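Malarial CLPB2 atpase/hsp101 protein (Plasmodium falciparum, PDB 4IRF) is a ClpA/ClpB-family chaperone, probably an ATP-hydrolysing machine for protein unfolding and translocation, represented here by its N-terminal cargo-binding domain. Local coordinates at residues 10-14 with 15-19; 23-26 with 27-30; 64-67 with 68-72; 126-129 with 130-133. All blocks are in the same frame, centred on the assembly; numbering follows the deposited sequence.

Contact 1. Residues 10-14 with 15-19; sequences GKYLN and RTINI
At the start of helix 14-29 the carbonyl of Leu13, the N-cap residue, meets two amides of the first turn: Ile17 N lies 3.1 Å from Leu13 O on a nearly straight bond (168°), while Thr16 N gives the same oxygen a weak, bent one. Asn18 N continues the ladder, 2.9 Å from Asn14 O. Ahead of the cap, Tyr12 turns its CB toward this turn, while its ring runs away from it. The CB rests 3.6 Å from Ile17 CD1, and the methyl CG2 of Thr16 meets the ring at its edge, near the ring plane, 3.6 Å from Tyr12 CD2. Both neighbours cross the tyrosine at about a right angle. Thr16 has CG2 anti to its backbone N and OG1 beside it (chi1 -59°), which gives the methyl to Tyr12 and the hydroxyl to Val112 O. Leu13 and Arg15 run side by side in the same direction, with Leu13 CD1 4.1 Å from Arg15 NE; the guanidinium goes on to a salt bridge with Asp113. Tyr12 OH bonds to Glu101. Backbone bonds shape the helix start, Tyr12 packs against it, and the polar ends join it to helix 91-106 and the loop before helix 114-121.

Contact 2. Residues 23-26 with 27-30; sequences GKNI and AKSY
The last turn of helix 14-29 closes where Ile26 and Tyr30 run alongside each other. Ile26 CG2 comes 4.0 Å from Tyr30 CD2, and the carbonyl oxygen of Ile26 stands in the plane of the phenol ring at its edge, 3.2 Å from that same Tyr30 CD2. Tyr30 has CG anti to its carbonyl carbon (chi1 -73°), which sets the ring across the helix end with its CD2 edge at this oxygen. The oxygen also accepts Tyr30 N at 3.1 Å. Tyr30 is the first residue to leave helical backbone angles, so this is the C-terminal end of the first long helix of the Clp N-terminal domain. Inside the helix the ladder is regular, with Ala27 N 2.8 Å from Gly23 O and Lys28 N 2.9 Å from Lys24 O. Lys28 and Asn25 keep company on another side of the turn; the lysine chain bends at its third torsion, which puts Lys28 CE 4.0 Å from Asn25 OD1, and a further bend at the fourth directs NZ, which makes a weak hydrogen bond to Asp82 O. Ile26 packs on Ser42, Ala43 and Lys46 of helix 37-46, whereas Tyr30 lies against Leu72 and Glu73 of helix 61-74.

Contact 3. Residues 64-67 with 68-72; sequences LKEY and IDIAL
Lys65 and Asp69, one turn apart on helix 61-74 of the Clp N-terminal domain, form an i to i+4 salt bridge. Lys65 NZ approaches Asp69 OD2 to 2.6 Å, and OD2 receives it on its syn lone pair, on the side of the other carboxylate oxygen. The lysine runs extended as far as CE and then bends at its last torsion (chi4 -53°), which swings the ammonium back toward Asp69 OD2. Its aliphatic part shares in the contact, since Lys65 CG lies 3.5 Å from Asp69 OD2. This pair is on the outer side of the helix, where Lys65 is exposed. The turn beneath is set by backbone bonds that include Asp69 N to Lys65 O at 2.9 Å, so the two charged side chains spring from residues already joined through the main chain. On the inner side Leu64 and Ile68 cross at a slant, with Leu64 CG 3.8 Å from Ile68 CD1. Further out, Ile68 packs on Ser42 and Ala45 of helix 37-46, while Leu64 and Tyr67 lean on Ile130 of helix 125-133. Beyond the salt bridge, toward the helix end, Ala71 O accepts a hydrogen bond from Thr75 OG1. On yet another side of the same turn, Ile70 CD1 lies 3.3 Å from Glu66 O.

Contact 4. Residues 126-129 with 130-133; sequences LVNE and IFNE
Val127 and Phe131, one turn apart, project together from one flank of the helix, with the valine methyl set over a face of the phenyl ring. Val127 CG1 stands 3.7 Å from the centroid of the Phe131 ring and 18° off its normal, a CH-pi contact displaced a little toward the rim, where Phe131 CZ is the nearest ring atom at 3.6 Å. The torsions explain the fit: Val127 carries CG1 anti to its backbone N (chi1 165°), and Phe131 carries its ring beside the backbone N, which tips the ring back toward the preceding turn. The main chain joins the same two residues, as Phe131 N reaches Val127 O at 2.9 Å through an almost linear bond. Asn128 and Asn132 are oriented quite differently. Their amide planes stand 73° apart and the two ND2 atoms come within 3.3 Å; both are donors, so this is proximity without a hydrogen bond. The backbone link of this pair, Asn132 N to Asn128 O at 3.0 Å, does the joining instead. Ile130 turns CG1 back toward the turn before it, 3.5 Å from Leu126 O, and Leu126 and Ile130 both touch Ile38. Val127 and Phe131 share Leu41 of helix 37-46 and also meet helix 114-121 through Leu121 and Leu118, respectively. Hydrophobic Leu126, Val127, Ile130 and Phe131, with exposed Glu129, Asn132 and Glu133, make this a short amphipathic helix packed into the mainly helical Clp N-terminal domain.

In the fold
Along the chain the four contacts follow in series, all within the Clp N-terminal domain. Contacts 1 and 2 occupy the two ends of helix 14-29, their centres about 18 Å apart; contact 3 lies on helix 61-74 and contact 4 on helix 125-133. Contacts 3 and 4 are neighbours, with centres about 10 Å apart, and touch where Leu64 meets Ile130, Tyr67 meets Glu133 and Ala71 meets Leu126. Contact 2 reaches contact 3 through Tyr30 and Leu72, whereas the centre of contact 1 is about 24 Å from those of contacts 3 and 4, across the chain's centre. Helix 37-46 packs on contacts 2, 3 and 4 and on Ile19 of segment 15-19, so distant parts of the sequence close into one compact helical domain.

Contact 1. Residues 10-14 with 15-19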
loop_
_atom_site.group_PDB
_atom_site.type_symbol
_atom_site.label_atom_id
_atom_site.label_comp_id
_atom_site.label_asym_id
_atom_site.label_seq_id
_atom_site.Cartn_x
_atom_site.Cartn_y
_atom_site.Cartn_z
ATOM N N GLY A 10 6.705 -15.342 10.833
ATOM C CA GLY A 10 6.358 -13.922 11.087
ATOM C C GLY A 10 4.906 -13.408 10.821
ATOM O O GLY A 10 4.306 -13.944 9.962
ATOM N N LYS A 11 4.382 -12.427 11.534
ATOM C CA LYS A 11 2.994 -11.997 11.309
ATOM C C LYS A 11 2.742 -11.351 9.913
ATOM O O LYS A 11 1.652 -11.366 9.429
ATOM C CB LYS A 11 2.494 -11.127 12.454
ATOM C CG LYS A 11 1.761 -9.884 12.153
ATOM C CD LYS A 11 0.357 -9.920 12.725
ATOM C CE LYS A 11 0.286 -9.330 14.122
ATOM N NZ LYS A 11 -1.099 -9.050 14.625
ATOM N N TYR A 12 3.763 -10.817 9.305
ATOM C CA TYR A 12 3.642 -10.271 7.983
ATOM C C TYR A 12 4.185 -11.218 7.016
ATOM O O TYR A 12 5.223 -11.655 7.226
ATOM C CB TYR A 12 4.458 -9.012 7.885
ATOM C CG TYR A 12 3.764 -7.902 8.525
ATOM C CD1 TYR A 12 3.585 -7.875 9.834
ATOM C CD2 TYR A 12 3.223 -6.943 7.786
ATOM C CE1 TYR A 12 2.924 -6.864 10.427
ATOM C CE2 TYR A 12 2.555 -5.953 8.329
ATOM C CZ TYR A 12 2.409 -5.919 9.684
ATOM O OH TYR A 12 1.816 -4.884 10.233
ATOM N N LEU A 13 3.485 -11.437 5.913
ATOM C CA LEU A 13 4.056 -12.229 4.857
ATOM C C LEU A 13 5.266 -11.565 4.220
ATOM O O LEU A 13 5.413 -10.399 4.238
ATOM C CB LEU A 13 3.061 -12.526 3.779
ATOM C CG LEU A 13 1.836 -13.311 4.165
ATOM C CD1 LEU A 13 0.908 -13.447 3.006
ATOM C CD2 LEU A 13 2.213 -14.643 4.699
ATOM N N ASN A 14 6.095 -12.377 3.620
ATOM C CA ASN A 14 7.234 -11.873 2.898
ATOM C C ASN A 14 6.874 -10.844 1.876
ATOM O O ASN A 14 7.546 -9.911 1.708
ATOM C CB ASN A 14 7.906 -12.938 2.127
ATOM C CG ASN A 14 9.194 -13.360 2.699
ATOM O OD1 ASN A 14 10.288 -12.758 2.466
ATOM N ND2 ASN A 14 9.128 -14.447 3.364
ATOM N N ARG A 15 5.865 -11.142 1.090
ATOM C CA ARG A 15 5.496 -10.221 0.030
ATOM C C ARG A 15 5.023 -8.903 0.579
ATOM O O ARG A 15 5.167 -7.879 -0.079
ATOM C CB ARG A 15 4.466 -10.843 -0.928
ATOM C CG ARG A 15 3.178 -11.377 -0.283
ATOM C CD ARG A 15 2.248 -11.879 -1.399
ATOM N NE ARG A 15 0.990 -12.479 -0.949
ATOM C CZ ARG A 15 0.613 -13.721 -1.265
ATOM N NH1 ARG A 15 1.399 -14.464 -2.027
ATOM N NH2 ARG A 15 -0.546 -14.211 -0.838
ATOM N N THR A 16 4.495 -8.911 1.802
ATOM C CA THR A 16 4.020 -7.678 2.411
ATOM C C THR A 16 5.230 -6.851 2.846
ATOM O O THR A 16 5.320 -5.643 2.571
ATOM C CB THR A 16 3.110 -8.003 3.620
ATOM O OG1 THR A 16 1.998 -8.795 3.171
ATOM C CG2 THR A 16 2.616 -6.763 4.274
ATOM N N ILE A 17 6.180 -7.526 3.486
ATOM C CA ILE A 17 7.423 -6.884 3.936
ATOM C C ILE A 17 8.186 -6.333 2.722
ATOM O O ILE A 17 8.714 -5.235 2.774
ATOM C CB ILE A 17 8.317 -7.917 4.627
ATOM C CG1 ILE A 17 7.701 -8.382 5.946
ATOM C CG2 ILE A 17 9.684 -7.328 4.924
ATOM C CD1 ILE A 17 7.491 -7.275 6.914
ATOM N N ASN A 18 8.235 -7.099 1.632
ATOM C CA ASN A 18 8.925 -6.635 0.430
ATOM C C ASN A 18 8.320 -5.358 -0.154
ATOM O O ASN A 18 9.038 -4.478 -0.632
ATOM C CB ASN A 18 8.987 -7.742 -0.629
ATOM C CG ASN A 18 9.891 -8.896 -0.208
ATOM O OD1 ASN A 18 10.786 -8.734 0.638
ATOM N ND2 ASN A 18 9.673 -10.069 -0.808
ATOM N N ILE A 19 6.997 -5.262 -0.120
ATOM C CA ILE A 19 6.330 -4.039 -0.510
ATOM C C ILE A 19 6.753 -2.882 0.406
ATOM O O ILE A 19 7.038 -1.784 -0.072
ATOM C CB ILE A 19 4.776 -4.184 -0.492
ATOM C CG1 ILE A 19 4.327 -4.925 -1.752
ATOM C CG2 ILE A 19 4.092 -2.852 -0.542
ATOM C CD1 ILE A 19 2.984 -5.570 -1.601
#

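Contact 2. Residues 23-26 with 27-30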
loop_
_atom_site.group_PDB
_atom_site.type_symbol
_atom_site.label_atom_id
_atom_site.label_comp_id
_atom_site.label_asym_id
_atom_site.label_seq_id
_atom_site.Cartn_x
_atom_site.Cartn_y
_atom_site.Cartn_z
ATOM N N GLY A 23 8.819 0.344 -0.627
ATOM C CA GLY A 23 8.263 1.630 -0.292
ATOM C C GLY A 23 9.313 2.566 0.299
ATOM O O GLY A 23 9.329 3.755 -0.025
ATOM N N LYS A 24 10.179 2.052 1.173
ATOM C CA LYS A 24 11.233 2.888 1.743
ATOM C C LYS A 24 12.183 3.410 0.675
ATOM O O LYS A 24 12.617 4.573 0.735
ATOM C CB LYS A 24 12.005 2.129 2.835
ATOM C CG LYS A 24 11.177 1.856 4.098
ATOM C CD LYS A 24 11.966 0.981 5.066
ATOM C CE LYS A 24 11.145 0.651 6.302
ATOM N NZ LYS A 24 11.990 0.021 7.372
ATOM N N ASN A 25 12.504 2.574 -0.300
ATOM C CA ASN A 25 13.347 3.045 -1.395
ATOM C C ASN A 25 12.673 4.142 -2.232
ATOM O O ASN A 25 13.315 5.109 -2.678
ATOM C CB ASN A 25 13.830 1.867 -2.238
ATOM C CG ASN A 25 14.868 1.030 -1.508
ATOM O OD1 ASN A 25 15.663 1.560 -0.723
ATOM N ND2 ASN A 25 14.854 -0.277 -1.746
ATOM N N ILE A 26 11.367 4.020 -2.426
ATOM C CA ILE A 26 10.637 5.037 -3.162
ATOM C C ILE A 26 10.621 6.321 -2.332
ATOM O O ILE A 26 10.788 7.434 -2.844
ATOM C CB ILE A 26 9.188 4.540 -3.485
ATOM C CG1 ILE A 26 9.266 3.377 -4.451
ATOM C CG2 ILE A 26 8.339 5.658 -4.045
ATOM C CD1 ILE A 26 7.961 2.560 -4.622
ATOM N N ALA A 27 10.433 6.174 -1.020
ATOM C CA ALA A 27 10.440 7.331 -0.149
ATOM C C ALA A 27 11.782 8.060 -0.265
ATOM O O ALA A 27 11.815 9.274 -0.417
ATOM C CB ALA A 27 10.160 6.919 1.297
ATOM N N LYS A 28 12.873 7.340 -0.193
ATOM C CA LYS A 28 14.170 8.034 -0.277
ATOM C C LYS A 28 14.313 8.747 -1.636
ATOM O O LYS A 28 14.850 9.802 -1.707
ATOM C CB LYS A 28 15.339 7.094 -0.057
ATOM C CG LYS A 28 15.311 6.510 1.317
ATOM C CD LYS A 28 16.631 6.030 1.827
ATOM C CE LYS A 28 17.113 4.929 0.978
ATOM N NZ LYS A 28 18.011 5.448 -0.034
ATOM N N SER A 29 13.822 8.114 -2.676
ATOM C CA SER A 29 13.926 8.715 -4.007
ATOM C C SER A 29 13.208 10.057 -4.102
ATOM O O SER A 29 13.602 10.942 -4.887
ATOM C CB SER A 29 13.394 7.752 -5.057
ATOM O OG SER A 29 13.602 8.285 -6.348
ATOM N N TYR A 30 12.174 10.226 -3.286
ATOM C CA TYR A 30 11.422 11.476 -3.208
ATOM C C TYR A 30 11.875 12.337 -2.033
ATOM O O TYR A 30 11.167 13.249 -1.601
ATOM C CB TYR A 30 9.898 11.200 -3.200
ATOM C CG TYR A 30 9.417 10.757 -4.566
ATOM C CD1 TYR A 30 8.979 11.696 -5.513
ATOM C CD2 TYR A 30 9.483 9.422 -4.955
ATOM C CE1 TYR A 30 8.574 11.293 -6.784
ATOM C CE2 TYR A 30 9.075 9.011 -6.224
ATOM C CZ TYR A 30 8.632 9.953 -7.132
ATOM O OH TYR A 30 8.235 9.566 -8.387
#

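Contact 3. Residues 64-67 with 68-72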
loop_
_atom_site.group_PDB
_atom_site.type_symbol
_atom_site.label_atom_id
_atom_site.label_comp_id
_atom_site.label_asym_id
_atom_site.label_seq_id
_atom_site.Cartn_x
_atom_site.Cartn_y
_atom_site.Cartn_z
ATOM N N LEU A 64 -3.672 4.162 -12.780
ATOM C CA LEU A 64 -3.349 4.153 -11.347
ATOM C C LEU A 64 -1.916 4.637 -11.138
ATOM O O LEU A 64 -1.688 5.493 -10.298
ATOM C CB LEU A 64 -3.534 2.757 -10.738
ATOM C CG LEU A 64 -3.114 2.612 -9.266
ATOM C CD1 LEU A 64 -3.945 3.496 -8.341
ATOM C CD2 LEU A 64 -3.176 1.156 -8.835
ATOM N N LYS A 65 -0.965 4.099 -11.906
ATOM C CA LYS A 65 0.451 4.513 -11.791
ATOM C C LYS A 65 0.626 6.010 -12.064
ATOM O O LYS A 65 1.468 6.684 -11.469
ATOM C CB LYS A 65 1.354 3.705 -12.733
ATOM C CG LYS A 65 2.819 4.148 -12.694
ATOM C CD LYS A 65 3.726 3.281 -13.558
ATOM C CE LYS A 65 5.195 3.424 -13.138
ATOM N NZ LYS A 65 5.666 4.847 -13.078
ATOM N N GLU A 66 -0.193 6.528 -12.971
ATOM C CA GLU A 66 -0.163 7.938 -13.326
ATOM C C GLU A 66 -0.676 8.811 -12.167
ATOM O O GLU A 66 -0.094 9.858 -11.842
ATOM C CB GLU A 66 -0.974 8.097 -14.624
ATOM C CG GLU A 66 -1.479 9.473 -14.993
ATOM C CD GLU A 66 -2.324 9.401 -16.261
ATOM O OE1 GLU A 66 -1.757 9.086 -17.335
ATOM O OE2 GLU A 66 -3.556 9.617 -16.177
ATOM N N TYR A 67 -1.741 8.372 -11.500
ATOM C CA TYR A 67 -2.220 9.087 -10.319
ATOM C C TYR A 67 -1.164 9.031 -9.200
ATOM O O TYR A 67 -0.959 9.992 -8.451
ATOM C CB TYR A 67 -3.517 8.454 -9.802
ATOM C CG TYR A 67 -4.789 8.939 -10.495
ATOM C CD1 TYR A 67 -5.183 10.268 -10.406
ATOM C CD2 TYR A 67 -5.607 8.057 -11.184
ATOM C CE1 TYR A 67 -6.352 10.720 -11.018
ATOM C CE2 TYR A 67 -6.781 8.490 -11.807
ATOM C CZ TYR A 67 -7.147 9.822 -11.716
ATOM O OH TYR A 67 -8.307 10.269 -12.327
ATOM N N ILE A 68 -0.528 7.879 -9.073
ATOM C CA ILE A 68 0.427 7.679 -7.971
ATOM C C ILE A 68 1.634 8.592 -8.178
ATOM O O ILE A 68 2.074 9.276 -7.243
ATOM C CB ILE A 68 0.875 6.215 -7.849
ATOM C CG1 ILE A 68 -0.309 5.356 -7.379
ATOM C CG2 ILE A 68 2.040 6.100 -6.846
ATOM C CD1 ILE A 68 -0.072 3.887 -7.458
ATOM N N ASP A 69 2.136 8.620 -9.411
ATOM C CA ASP A 69 3.311 9.424 -9.738
ATOM C C ASP A 69 3.049 10.916 -9.582
ATOM O O ASP A 69 3.909 11.656 -9.096
ATOM C CB ASP A 69 3.854 9.061 -11.126
ATOM C CG ASP A 69 4.403 7.650 -11.183
ATOM O OD1 ASP A 69 4.693 7.069 -10.113
ATOM O OD2 ASP A 69 4.555 7.108 -12.291
ATOM N N ILE A 70 1.858 11.364 -9.962
ATOM C CA ILE A 70 1.467 12.748 -9.706
ATOM C C ILE A 70 1.497 13.093 -8.209
ATOM O O ILE A 70 2.038 14.128 -7.812
ATOM C CB ILE A 70 0.085 13.071 -10.326
ATOM C CG1 ILE A 70 0.225 13.217 -11.845
ATOM C CG2 ILE A 70 -0.521 14.314 -9.698
ATOM C CD1 ILE A 70 -1.076 12.930 -12.625
ATOM N N ALA A 71 0.958 12.203 -7.378
ATOM C CA ALA A 71 0.931 12.400 -5.935
ATOM C C ALA A 71 2.329 12.300 -5.311
ATOM O O ALA A 71 2.629 13.032 -4.367
ATOM C CB ALA A 71 -0.005 11.386 -5.281
ATOM N N LEU A 72 3.154 11.385 -5.821
ATOM C CA LEU A 72 4.545 11.278 -5.379
ATOM C C LEU A 72 5.282 12.587 -5.624
ATOM O O LEU A 72 6.049 13.036 -4.777
ATOM C CB LEU A 72 5.288 10.149 -6.067
ATOM C CG LEU A 72 4.876 8.730 -5.671
ATOM C CD1 LEU A 72 5.581 7.693 -6.505
ATOM C CD2 LEU A 72 5.187 8.537 -4.168
#

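Contact 4. Residues 126-129 with 130-133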
loop_
_atom_site.group_PDB
_atom_site.type_symbol
_atom_site.label_atom_id
_atom_site.label_comp_id
_atom_site.label_asym_id
_atom_site.label_seq_id
_atom_site.Cartn_x
_atom_site.Cartn_y
_atom_site.Cartn_z
ATOM N N LEU A 126 -4.645 11.041 0.989
ATOM C CA LEU A 126 -4.077 11.122 -0.350
ATOM C C LEU A 126 -4.311 9.822 -1.110
ATOM O O LEU A 126 -4.730 9.836 -2.283
ATOM C CB LEU A 126 -2.569 11.414 -0.259
ATOM C CG LEU A 126 -1.784 11.470 -1.571
ATOM C CD1 LEU A 126 -2.455 12.458 -2.523
ATOM C CD2 LEU A 126 -0.348 11.910 -1.272
ATOM N N VAL A 127 -4.051 8.697 -0.446
ATOM C CA VAL A 127 -4.219 7.396 -1.094
ATOM C C VAL A 127 -5.696 7.188 -1.359
ATOM O O VAL A 127 -6.071 6.702 -2.433
ATOM C CB VAL A 127 -3.709 6.237 -0.230
ATOM C CG1 VAL A 127 -4.236 4.901 -0.756
ATOM C CG2 VAL A 127 -2.170 6.240 -0.156
ATOM N N ASN A 128 -6.552 7.583 -0.416
ATOM C CA ASN A 128 -7.966 7.339 -0.622
ATOM C C ASN A 128 -8.560 8.183 -1.757
ATOM O O ASN A 128 -9.481 7.735 -2.431
ATOM C CB ASN A 128 -8.783 7.518 0.637
ATOM C CG ASN A 128 -10.036 6.706 0.590
ATOM O OD1 ASN A 128 -9.972 5.483 0.457
ATOM N ND2 ASN A 128 -11.180 7.364 0.651
ATOM N N GLU A 129 -8.022 9.381 -1.966
ATOM C CA GLU A 129 -8.431 10.208 -3.116
ATOM C C GLU A 129 -8.144 9.420 -4.383
ATOM O O GLU A 129 -8.998 9.267 -5.276
ATOM C CB GLU A 129 -7.696 11.560 -3.085
ATOM C CG GLU A 129 -8.296 12.518 -2.023
ATOM C CD GLU A 129 -7.425 13.733 -1.664
ATOM O OE1 GLU A 129 -6.303 13.896 -2.200
ATOM O OE2 GLU A 129 -7.882 14.543 -0.820
ATOM N N ILE A 130 -6.951 8.855 -4.441
ATOM C CA ILE A 130 -6.553 8.095 -5.619
ATOM C C ILE A 130 -7.473 6.899 -5.852
ATOM O O ILE A 130 -7.975 6.707 -6.968
ATOM C CB ILE A 130 -5.101 7.628 -5.519
ATOM C CG1 ILE A 130 -4.163 8.850 -5.619
ATOM C CG2 ILE A 130 -4.801 6.584 -6.594
ATOM C CD1 ILE A 130 -2.719 8.556 -5.312
ATOM N N PHE A 131 -7.680 6.089 -4.813
ATOM C CA PHE A 131 -8.602 4.949 -4.909
ATOM C C PHE A 131 -9.970 5.377 -5.440
ATOM O O PHE A 131 -10.537 4.706 -6.301
ATOM C CB PHE A 131 -8.765 4.264 -3.545
ATOM C CG PHE A 131 -7.569 3.432 -3.116
ATOM C CD1 PHE A 131 -6.500 3.239 -3.970
ATOM C CD2 PHE A 131 -7.523 2.841 -1.856
ATOM C CE1 PHE A 131 -5.395 2.480 -3.576
ATOM C CE2 PHE A 131 -6.424 2.044 -1.454
ATOM C CZ PHE A 131 -5.357 1.873 -2.320
ATOM N N ASN A 132 -10.499 6.491 -4.945
ATOM C CA ASN A 132 -11.845 6.896 -5.334
ATOM C C ASN A 132 -11.891 7.346 -6.791
ATOM O O ASN A 132 -12.944 7.319 -7.428
ATOM C CB ASN A 132 -12.406 7.958 -4.385
ATOM C CG ASN A 132 -13.132 7.354 -3.183
ATOM O OD1 ASN A 132 -13.779 6.302 -3.282
ATOM N ND2 ASN A 132 -13.033 8.028 -2.040
ATOM N N GLU A 133 -10.734 7.715 -7.328
ATOM C CA GLU A 133 -10.652 8.153 -8.719
ATOM C C GLU A 133 -10.454 7.013 -9.707
ATOM O O GLU A 133 -10.715 7.163 -10.907
ATOM C CB GLU A 133 -9.557 9.205 -8.900
ATOM C CG GLU A 133 -9.985 10.597 -8.473
ATOM C CD GLU A 133 -11.343 10.996 -9.035
ATOM O OE1 GLU A 133 -11.675 10.629 -10.192
ATOM O OE2 GLU A 133 -12.091 11.694 -8.318
#